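Local coordinates for hypothetic aldehyde deformylating oxygenase (Sulfolobus tokodaii, PDB 5V4T), which binds iron in a ferritin-like helical bundle and probably acts as an oxidoreductase with aldehyde deformylating oxygenase activity, at residues Arg105-Val113 and Glu145-Leu153; Gly112-Ile121 and Leu194-Arg205. One frame throughout, in Å; residues are numbered along the deposited sequence.

Interaction 1 of 2, residues Arg105-Val113 and Glu145-Leu153; sequences RFHMITEGV and EARHVSFGL. With FE (Fe (III) ion), chain C.
Glu145 and Glu111 bring their carboxylates to one iron(III) ion from two antiparallel helices. Glu145 chelates it with both oxygens, OE1 and OE2 each 2.2 Å from the iron. Its chain bends at chi2 (-52°), which turns the carboxylate toward the metal. Glu111 binds through one oxygen, with OE2 1.9 Å from the iron. The two carboxylate planes are turned 60° apart. One turn on, His148 adds ND1 to the iron, and Glu111 OE2 lies at the edge of the His148 ring. The other ring nitrogen, His148 NE2, is hydrogen-bonded to Glu56, which probably holds the ring in place. Glu57 and a water also belong to the site. This is the E...ExxH pattern of a ferritin-like metal site. The carbonyl O of His148 meets the edge of the His107 ring, 3.3 Å from CD2.

Next along the helix, Val149 fits as a knob among His107, Met108, Glu111 and Gly112, its CG2 3.7 Å from Gly112 CA. The Phe151 ring meets the His107 ring obliquely, planes 68° apart; His107 NE2 is hydrogen-bonded to Gln53. Gly152 lets the His107 side chain lie close, CG 3.6 Å from Gly152 CA. Leu153 CD2 packs against Met108 SD at 3.8 Å. Helix 49-67 meets this pair of helices at Gln53 and His60, while helix 191-211 touches Val149 and Leu153.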
loop_
_atom_site.group_PDB
_atom_site.type_symbol
_atom_site.label_atom_id
_atom_site.label_comp_id
_atom_site.label_asym_id
_atom_site.label_seq_id
_atom_site.Cartn_x
_atom_site.Cartn_y
_atom_site.Cartn_z
ATOM N N ARG A 105 -0.594 10.408 -5.593
ATOM C CA ARG A 105 -0.441 10.036 -4.195
ATOM C C ARG A 105 -0.752 8.572 -3.962
ATOM O O ARG A 105 0.008 7.874 -3.247
ATOM C CB ARG A 105 -1.312 10.880 -3.259
ATOM C CG ARG A 105 -1.221 10.452 -1.799
ATOM C CD ARG A 105 -2.152 11.215 -0.884
ATOM N NE ARG A 105 -1.767 12.612 -0.809
ATOM C CZ ARG A 105 -0.979 13.179 0.105
ATOM N NH1 ARG A 105 -0.421 12.494 1.050
ATOM N NH2 ARG A 105 -0.701 14.506 -0.006
ATOM N N PHE A 106 -1.833 8.106 -4.593
ATOM C CA PHE A 106 -2.286 6.729 -4.326
ATOM C C PHE A 106 -1.700 5.777 -5.346
ATOM O O PHE A 106 -0.806 4.940 -4.979
ATOM C CB PHE A 106 -3.808 6.608 -4.312
ATOM C CG PHE A 106 -4.243 5.272 -3.792
ATOM C CD1 PHE A 106 -4.113 4.952 -2.438
ATOM C CD2 PHE A 106 -4.762 4.331 -4.649
ATOM C CE1 PHE A 106 -4.443 3.697 -1.974
ATOM C CE2 PHE A 106 -5.118 3.071 -4.173
ATOM C CZ PHE A 106 -4.948 2.756 -2.839
ATOM N N HIS A 107 -2.050 5.869 -6.625
ATOM C CA HIS A 107 -1.564 4.842 -7.517
ATOM C C HIS A 107 -0.045 4.786 -7.599
ATOM O O HIS A 107 0.555 3.713 -7.649
ATOM C CB HIS A 107 -2.207 4.949 -8.875
ATOM C CG HIS A 107 -3.705 4.885 -8.824
ATOM N ND1 HIS A 107 -4.504 5.893 -8.320
ATOM C CD2 HIS A 107 -4.547 3.881 -9.151
ATOM C CE1 HIS A 107 -5.771 5.534 -8.379
ATOM N NE2 HIS A 107 -5.825 4.316 -8.896
ATOM N N MET A 108 0.598 5.938 -7.803
ATOM C CA MET A 108 2.052 5.914 -7.987
ATOM C C MET A 108 2.810 5.700 -6.692
ATOM O O MET A 108 3.607 4.800 -6.640
ATOM C CB MET A 108 2.562 7.228 -8.654
ATOM C CG MET A 108 1.987 7.474 -10.039
ATOM S SD MET A 108 2.377 6.240 -11.300
ATOM C CE MET A 108 0.817 5.334 -11.408
ATOM N N ILE A 109 2.575 6.522 -5.682
ATOM C CA ILE A 109 3.386 6.466 -4.481
ATOM C C ILE A 109 2.915 5.308 -3.570
ATOM O O ILE A 109 3.694 4.575 -3.005
ATOM C CB ILE A 109 3.400 7.833 -3.752
ATOM C CG1 ILE A 109 4.283 8.856 -4.475
ATOM C CG2 ILE A 109 3.752 7.717 -2.282
ATOM C CD1 ILE A 109 5.781 8.599 -4.366
ATOM N N THR A 110 1.625 5.230 -3.354
ATOM C CA THR A 110 1.126 4.266 -2.352
ATOM C C THR A 110 1.139 2.885 -2.926
ATOM O O THR A 110 1.709 1.974 -2.314
ATOM C CB THR A 110 -0.267 4.639 -1.818
ATOM O OG1 THR A 110 -0.226 5.978 -1.299
ATOM C CG2 THR A 110 -0.724 3.715 -0.730
ATOM N N GLU A 111 0.518 2.690 -4.081
ATOM C CA GLU A 111 0.519 1.392 -4.729
ATOM C C GLU A 111 1.832 1.080 -5.408
ATOM O O GLU A 111 2.305 -0.048 -5.321
ATOM C CB GLU A 111 -0.662 1.269 -5.694
ATOM C CG GLU A 111 -2.016 1.501 -5.022
ATOM C CD GLU A 111 -3.207 1.362 -5.980
ATOM O OE1 GLU A 111 -3.204 2.028 -7.025
ATOM O OE2 GLU A 111 -4.192 0.609 -5.707
ATOM N N GLY A 112 2.444 2.029 -6.101
ATOM C CA GLY A 112 3.568 1.742 -6.967
ATOM C C GLY A 112 4.917 1.847 -6.311
ATOM O O GLY A 112 5.898 1.425 -6.917
ATOM N N VAL A 113 4.979 2.388 -5.101
ATOM C CA VAL A 113 6.256 2.402 -4.350
ATOM C C VAL A 113 6.096 1.704 -2.991
ATOM O O VAL A 113 6.706 0.628 -2.792
ATOM C CB VAL A 113 6.751 3.830 -4.166
ATOM C CG1 VAL A 113 8.041 3.755 -3.363
ATOM C CG2 VAL A 113 7.011 4.462 -5.504
ATOM N N GLU A 145 -2.344 -5.323 -7.825
ATOM C CA GLU A 145 -1.700 -4.021 -7.701
ATOM C C GLU A 145 -0.981 -3.603 -8.953
ATOM O O GLU A 145 -0.906 -2.389 -9.272
ATOM C CB GLU A 145 -0.796 -3.947 -6.470
ATOM C CG GLU A 145 -1.582 -3.948 -5.154
ATOM C CD GLU A 145 -2.673 -2.892 -5.102
ATOM O OE1 GLU A 145 -2.414 -1.755 -5.556
ATOM O OE2 GLU A 145 -3.790 -3.209 -4.615
ATOM N N ALA A 146 -0.438 -4.550 -9.707
ATOM C CA ALA A 146 0.145 -4.239 -10.992
ATOM C C ALA A 146 -0.848 -3.602 -11.939
ATOM O O ALA A 146 -0.538 -2.618 -12.617
ATOM C CB ALA A 146 0.786 -5.474 -11.625
ATOM N N ARG A 147 -2.077 -4.083 -11.936
ATOM C CA ARG A 147 -3.121 -3.455 -12.740
ATOM C C ARG A 147 -3.564 -2.150 -12.174
ATOM O O ARG A 147 -3.876 -1.208 -12.927
ATOM C CB ARG A 147 -4.303 -4.392 -12.862
ATOM C CG ARG A 147 -4.129 -5.624 -13.721
ATOM C CD ARG A 147 -5.507 -6.298 -13.978
ATOM N NE ARG A 147 -6.276 -6.624 -12.760
ATOM C CZ ARG A 147 -6.154 -7.735 -12.019
ATOM N NH1 ARG A 147 -5.273 -8.658 -12.306
ATOM N NH2 ARG A 147 -6.903 -7.902 -10.952
ATOM N N HIS A 148 -3.562 -2.014 -10.855
ATOM C CA HIS A 148 -3.893 -0.744 -10.214
ATOM C C HIS A 148 -2.923 0.360 -10.650
ATOM O O HIS A 148 -3.304 1.465 -10.989
ATOM C CB HIS A 148 -3.954 -0.830 -8.709
ATOM C CG HIS A 148 -5.068 -1.715 -8.205
ATOM N ND1 HIS A 148 -5.356 -1.888 -6.873
ATOM C CD2 HIS A 148 -5.923 -2.522 -8.889
ATOM C CE1 HIS A 148 -6.376 -2.714 -6.752
ATOM N NE2 HIS A 148 -6.732 -3.126 -7.957
ATOM N N VAL A 149 -1.651 0.059 -10.608
ATOM C CA VAL A 149 -0.662 1.022 -11.014
ATOM C C VAL A 149 -0.761 1.410 -12.480
ATOM O O VAL A 149 -0.712 2.607 -12.804
ATOM C CB VAL A 149 0.744 0.461 -10.658
ATOM C CG1 VAL A 149 1.816 1.362 -11.271
ATOM C CG2 VAL A 149 0.901 0.389 -9.169
ATOM N N SER A 150 -0.998 0.439 -13.359
ATOM C CA SER A 150 -1.212 0.671 -14.809
ATOM C C SER A 150 -2.412 1.537 -15.018
ATOM O O SER A 150 -2.373 2.510 -15.795
ATOM C CB SER A 150 -1.446 -0.635 -15.591
ATOM O OG SER A 150 -0.300 -1.381 -15.493
ATOM N N PHE A 151 -3.472 1.261 -14.257
ATOM C CA PHE A 151 -4.650 2.118 -14.334
ATOM C C PHE A 151 -4.343 3.546 -13.925
ATOM O O PHE A 151 -4.760 4.498 -14.605
ATOM C CB PHE A 151 -5.780 1.542 -13.478
ATOM C CG PHE A 151 -7.007 2.399 -13.449
ATOM C CD1 PHE A 151 -7.710 2.680 -14.603
ATOM C CD2 PHE A 151 -7.476 2.848 -12.263
ATOM C CE1 PHE A 151 -8.845 3.532 -14.534
ATOM C CE2 PHE A 151 -8.567 3.706 -12.188
ATOM C CZ PHE A 151 -9.231 4.033 -13.330
ATOM N N GLY A 152 -3.581 3.724 -12.838
ATOM C CA GLY A 152 -3.249 5.041 -12.404
ATOM C C GLY A 152 -2.506 5.800 -13.481
ATOM O O GLY A 152 -2.747 7.008 -13.648
ATOM N N LEU A 153 -1.618 5.137 -14.217
ATOM C CA LEU A 153 -0.912 5.806 -15.350
ATOM C C LEU A 153 -1.889 6.369 -16.335
ATOM O O LEU A 153 -1.690 7.430 -16.874
ATOM C CB LEU A 153 0.075 4.856 -16.043
ATOM C CG LEU A 153 1.272 4.384 -15.270
ATOM C CD1 LEU A 153 1.945 3.279 -16.104
ATOM C CD2 LEU A 153 2.266 5.539 -15.002
HETATM FE FE FE C . -4.463 -1.158 -4.971
HETATM O O HOH W 1 -3.868 -0.728 -3.036
#

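Interaction 2 of 2, residues Gly112-Ile121 and Leu194-Arg205; sequences GVLATVGLKI and LVNLMEELKKAR
The contact joins helix 98-128 of the iron-binding bundle to the C-terminal helix 191-211, where helix 98-128 has a wider pi-type turn at Gly112-Ala115. Arg205 grips the carbonyl O of Gly112 side-on with two nitrogens, NE at 2.8 Å and NH2 at 3.0 Å. The oxygen lies in the guanidinium plane. Arg205 NH2 also makes a weak hydrogen bond to Thr116 OG1, which is hydrogen-bonded to Glu111 O as well. A bend at chi2 (-53°) helps turn the guanidinium edge to this carbonyl. A leucine in place of Arg205 would probably leave the Gly112 carbonyl without either of these donors.

The rest is apolar knobs-into-holes packing between segments 112-121 and 194-205, whose axes run at 137° to each other. Val117 sits among Leu194, Leu197, Met198 and Leu201, with CG2 3.7 Å from Met198 CG. In return, Leu201 fits among Gly112, Val113, Thr116 and Val117; its CD1 and Thr116 CG2 meet tip to tip at 3.7 Å. Met198 bends at chi3, and its CE touches Leu114 CD2 at 3.8 Å and Val113 CG1 at 3.9 Å. Ile121 CD1 meets Leu194 CD1 at 3.9 Å. The Lys120 chain lies across Leu197, CD to CD2 3.7 Å, while its NZ pairs with Glu124.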
loop_
_atom_site.group_PDB
_atom_site.type_symbol
_atom_site.label_atom_id
_atom_site.label_comp_id
_atom_site.label_asym_id
_atom_site.label_seq_id
_atom_site.Cartn_x
_atom_site.Cartn_y
_atom_site.Cartn_z
ATOM N N GLY A 112 2.444 2.029 -6.101
ATOM C CA GLY A 112 3.568 1.742 -6.967
ATOM C C GLY A 112 4.917 1.847 -6.311
ATOM O O GLY A 112 5.898 1.425 -6.917
ATOM N N VAL A 113 4.979 2.388 -5.101
ATOM C CA VAL A 113 6.256 2.402 -4.350
ATOM C C VAL A 113 6.096 1.704 -2.991
ATOM O O VAL A 113 6.706 0.628 -2.792
ATOM C CB VAL A 113 6.751 3.830 -4.166
ATOM C CG1 VAL A 113 8.041 3.755 -3.363
ATOM C CG2 VAL A 113 7.011 4.462 -5.504
ATOM N N LEU A 114 5.269 2.217 -2.111
ATOM C CA LEU A 114 5.127 1.677 -0.756
ATOM C C LEU A 114 4.587 0.273 -0.774
ATOM O O LEU A 114 5.180 -0.606 -0.164
ATOM C CB LEU A 114 4.242 2.558 0.104
ATOM C CG LEU A 114 4.931 3.826 0.495
ATOM C CD1 LEU A 114 3.849 4.770 0.924
ATOM C CD2 LEU A 114 5.889 3.473 1.665
ATOM N N ALA A 115 3.469 0.059 -1.441
ATOM C CA ALA A 115 2.842 -1.286 -1.448
ATOM C C ALA A 115 3.750 -2.284 -2.106
ATOM O O ALA A 115 3.814 -3.439 -1.668
ATOM C CB ALA A 115 1.471 -1.294 -2.106
ATOM N N THR A 116 4.460 -1.892 -3.181
ATOM C CA THR A 116 5.375 -2.754 -3.863
ATOM C C THR A 116 6.429 -3.318 -2.903
ATOM O O THR A 116 6.681 -4.538 -2.858
ATOM C CB THR A 116 6.045 -2.027 -5.078
ATOM O OG1 THR A 116 5.014 -1.527 -5.951
ATOM C CG2 THR A 116 6.974 -2.967 -5.794
ATOM N N VAL A 117 6.981 -2.440 -2.045
ATOM C CA VAL A 117 7.950 -2.860 -1.032
ATOM C C VAL A 117 7.330 -3.737 0.076
ATOM O O VAL A 117 7.855 -4.810 0.400
ATOM C CB VAL A 117 8.651 -1.643 -0.447
ATOM C CG1 VAL A 117 9.505 -2.025 0.748
ATOM C CG2 VAL A 117 9.475 -1.008 -1.544
ATOM N N GLY A 118 6.180 -3.316 0.573
ATOM C CA GLY A 118 5.533 -4.042 1.647
ATOM C C GLY A 118 5.116 -5.429 1.205
ATOM O O GLY A 118 5.293 -6.438 1.915
ATOM N N LEU A 119 4.580 -5.515 -0.003
ATOM C CA LEU A 119 4.130 -6.793 -0.552
ATOM C C LEU A 119 5.319 -7.722 -0.848
ATOM O O LEU A 119 5.252 -8.940 -0.649
ATOM C CB LEU A 119 3.296 -6.594 -1.817
ATOM C CG LEU A 119 1.940 -5.970 -1.552
ATOM C CD1 LEU A 119 1.262 -5.471 -2.803
ATOM C CD2 LEU A 119 1.039 -6.951 -0.837
ATOM N N LYS A 120 6.434 -7.157 -1.336
ATOM C CA LYS A 120 7.673 -7.942 -1.505
ATOM C C LYS A 120 8.069 -8.569 -0.184
ATOM O O LYS A 120 8.384 -9.773 -0.120
ATOM C CB LYS A 120 8.811 -7.027 -2.000
ATOM C CG LYS A 120 10.212 -7.610 -1.774
ATOM C CD LYS A 120 11.279 -6.510 -2.036
ATOM C CE LYS A 120 12.664 -6.862 -1.489
ATOM N NZ LYS A 120 13.175 -7.979 -2.358
ATOM N N ILE A 121 8.117 -7.797 0.865
ATOM C CA ILE A 121 8.510 -8.325 2.161
ATOM C C ILE A 121 7.522 -9.387 2.634
ATOM O O ILE A 121 7.902 -10.465 3.033
ATOM C CB ILE A 121 8.624 -7.219 3.206
ATOM C CG1 ILE A 121 9.732 -6.217 2.810
ATOM C CG2 ILE A 121 8.807 -7.795 4.589
ATOM C CD1 ILE A 121 9.621 -4.945 3.612
ATOM N N LEU A 194 16.045 -1.369 1.422
ATOM C CA LEU A 194 14.628 -1.087 1.084
ATOM C C LEU A 194 14.433 0.298 0.534
ATOM O O LEU A 194 13.719 0.472 -0.444
ATOM C CB LEU A 194 13.756 -1.272 2.338
ATOM C CG LEU A 194 13.605 -2.682 2.780
ATOM C CD1 LEU A 194 12.809 -2.686 4.057
ATOM C CD2 LEU A 194 13.016 -3.657 1.767
ATOM N N VAL A 195 15.068 1.317 1.129
ATOM C CA VAL A 195 15.039 2.652 0.588
ATOM C C VAL A 195 15.715 2.729 -0.784
ATOM O O VAL A 195 15.206 3.390 -1.678
ATOM C CB VAL A 195 15.673 3.685 1.582
ATOM C CG1 VAL A 195 15.811 5.062 0.958
ATOM C CG2 VAL A 195 14.819 3.735 2.869
ATOM N N ASN A 196 16.824 1.990 -0.988
ATOM C CA ASN A 196 17.394 1.910 -2.336
ATOM C C ASN A 196 16.418 1.362 -3.352
ATOM O O ASN A 196 16.367 1.865 -4.466
ATOM C CB ASN A 196 18.719 1.122 -2.405
ATOM C CG ASN A 196 19.803 1.707 -1.520
ATOM O OD1 ASN A 196 19.764 2.866 -1.118
ATOM N ND2 ASN A 196 20.744 0.873 -1.173
ATOM N N LEU A 197 15.691 0.308 -2.998
ATOM C CA LEU A 197 14.653 -0.207 -3.864
ATOM C C LEU A 197 13.576 0.833 -4.125
ATOM O O LEU A 197 13.167 0.994 -5.277
ATOM C CB LEU A 197 14.061 -1.474 -3.242
ATOM C CG LEU A 197 12.782 -1.922 -3.929
ATOM C CD1 LEU A 197 12.980 -2.329 -5.376
ATOM C CD2 LEU A 197 12.316 -3.087 -3.126
ATOM N N MET A 198 13.153 1.562 -3.093
ATOM C CA MET A 198 12.165 2.603 -3.291
ATOM C C MET A 198 12.623 3.616 -4.299
ATOM O O MET A 198 11.815 4.092 -5.104
ATOM C CB MET A 198 11.742 3.247 -1.979
ATOM C CG MET A 198 11.011 2.297 -1.061
ATOM S SD MET A 198 10.860 3.022 0.585
ATOM C CE MET A 198 9.437 4.010 0.296
ATOM N N GLU A 199 13.922 3.997 -4.265
ATOM C CA GLU A 199 14.418 4.965 -5.223
ATOM C C GLU A 199 14.337 4.457 -6.624
ATOM O O GLU A 199 14.043 5.189 -7.530
ATOM C CB GLU A 199 15.865 5.295 -4.844
ATOM C CG GLU A 199 15.964 6.019 -3.536
ATOM C CD GLU A 199 15.810 7.560 -3.693
ATOM O OE1 GLU A 199 15.494 8.100 -4.800
ATOM O OE2 GLU A 199 16.115 8.218 -2.690
ATOM N N GLU A 200 14.623 3.162 -6.836
ATOM C CA GLU A 200 14.533 2.587 -8.145
ATOM C C GLU A 200 13.079 2.520 -8.639
ATOM O O GLU A 200 12.769 2.749 -9.778
ATOM C CB GLU A 200 15.186 1.239 -8.181
ATOM C CG GLU A 200 16.660 1.347 -7.802
ATOM C CD GLU A 200 17.747 1.766 -8.842
ATOM O OE1 GLU A 200 17.523 2.468 -9.939
ATOM O OE2 GLU A 200 18.917 1.331 -8.447
ATOM N N LEU A 201 12.170 2.184 -7.740
ATOM C CA LEU A 201 10.737 2.211 -8.079
ATOM C C LEU A 201 10.212 3.600 -8.451
ATOM O O LEU A 201 9.448 3.748 -9.375
ATOM C CB LEU A 201 9.943 1.638 -6.933
ATOM C CG LEU A 201 10.154 0.154 -6.626
ATOM C CD1 LEU A 201 9.535 -0.283 -5.298
ATOM C CD2 LEU A 201 9.593 -0.703 -7.737
ATOM N N LYS A 202 10.624 4.589 -7.719
ATOM C CA LYS A 202 10.287 5.988 -8.049
ATOM C C LYS A 202 10.742 6.312 -9.457
ATOM O O LYS A 202 9.993 6.845 -10.243
ATOM C CB LYS A 202 10.942 6.919 -7.062
ATOM C CG LYS A 202 10.622 8.419 -7.246
ATOM C CD LYS A 202 11.675 9.260 -6.552
ATOM C CE LYS A 202 11.782 10.607 -7.184
ATOM N NZ LYS A 202 12.918 11.342 -6.559
ATOM N N LYS A 203 12.001 6.012 -9.787
ATOM C CA LYS A 203 12.525 6.242 -11.111
ATOM C C LYS A 203 11.750 5.514 -12.183
ATOM O O LYS A 203 11.376 6.066 -13.224
ATOM C CB LYS A 203 14.011 5.845 -11.159
ATOM C CG LYS A 203 14.831 6.850 -10.397
ATOM C CD LYS A 203 16.314 6.602 -10.562
ATOM C CE LYS A 203 17.101 7.823 -10.113
ATOM N NZ LYS A 203 18.574 7.636 -10.353
ATOM N N ALA A 204 11.385 4.271 -11.906
ATOM C CA ALA A 204 10.611 3.465 -12.870
ATOM C C ALA A 204 9.231 4.066 -13.127
ATOM O O ALA A 204 8.797 4.117 -14.253
ATOM C CB ALA A 204 10.446 2.071 -12.293
ATOM N N ARG A 205 8.549 4.513 -12.077
ATOM C CA ARG A 205 7.211 5.078 -12.240
ATOM C C ARG A 205 7.297 6.376 -12.990
ATOM O O ARG A 205 6.493 6.620 -13.913
ATOM C CB ARG A 205 6.459 5.280 -10.944
ATOM C CG ARG A 205 6.379 4.031 -10.036
ATOM C CD ARG A 205 5.840 2.757 -10.721
ATOM N NE ARG A 205 5.810 1.616 -9.753
ATOM C CZ ARG A 205 5.513 0.327 -10.056
ATOM N NH1 ARG A 205 5.281 -0.016 -11.318
ATOM N NH2 ARG A 205 5.476 -0.630 -9.107
#

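Both interactions use helix 98-128; their segments overlap at Gly112 and Val113, and Gly112 takes part in both. Interaction 1 is buried and holds helix 132-155 through metal ligands, with apolar packing beside them. Interaction 2 is only partly buried. It holds helix 191-211 mostly by aliphatic packing, with an arginine gripping a backbone carbonyl at one end. Polar chemistry therefore centres on the iron in interaction 1 and on a helix turn in interaction 2. The two contacts meet directly: Val149 CG1 packs on Arg205 NH1, and Glu145 CG on Leu119 CD1. Glu111 and Gly112 are neighbours in sequence, so the turn that bears an iron ligand runs straight into the one that meets the C-terminal helix.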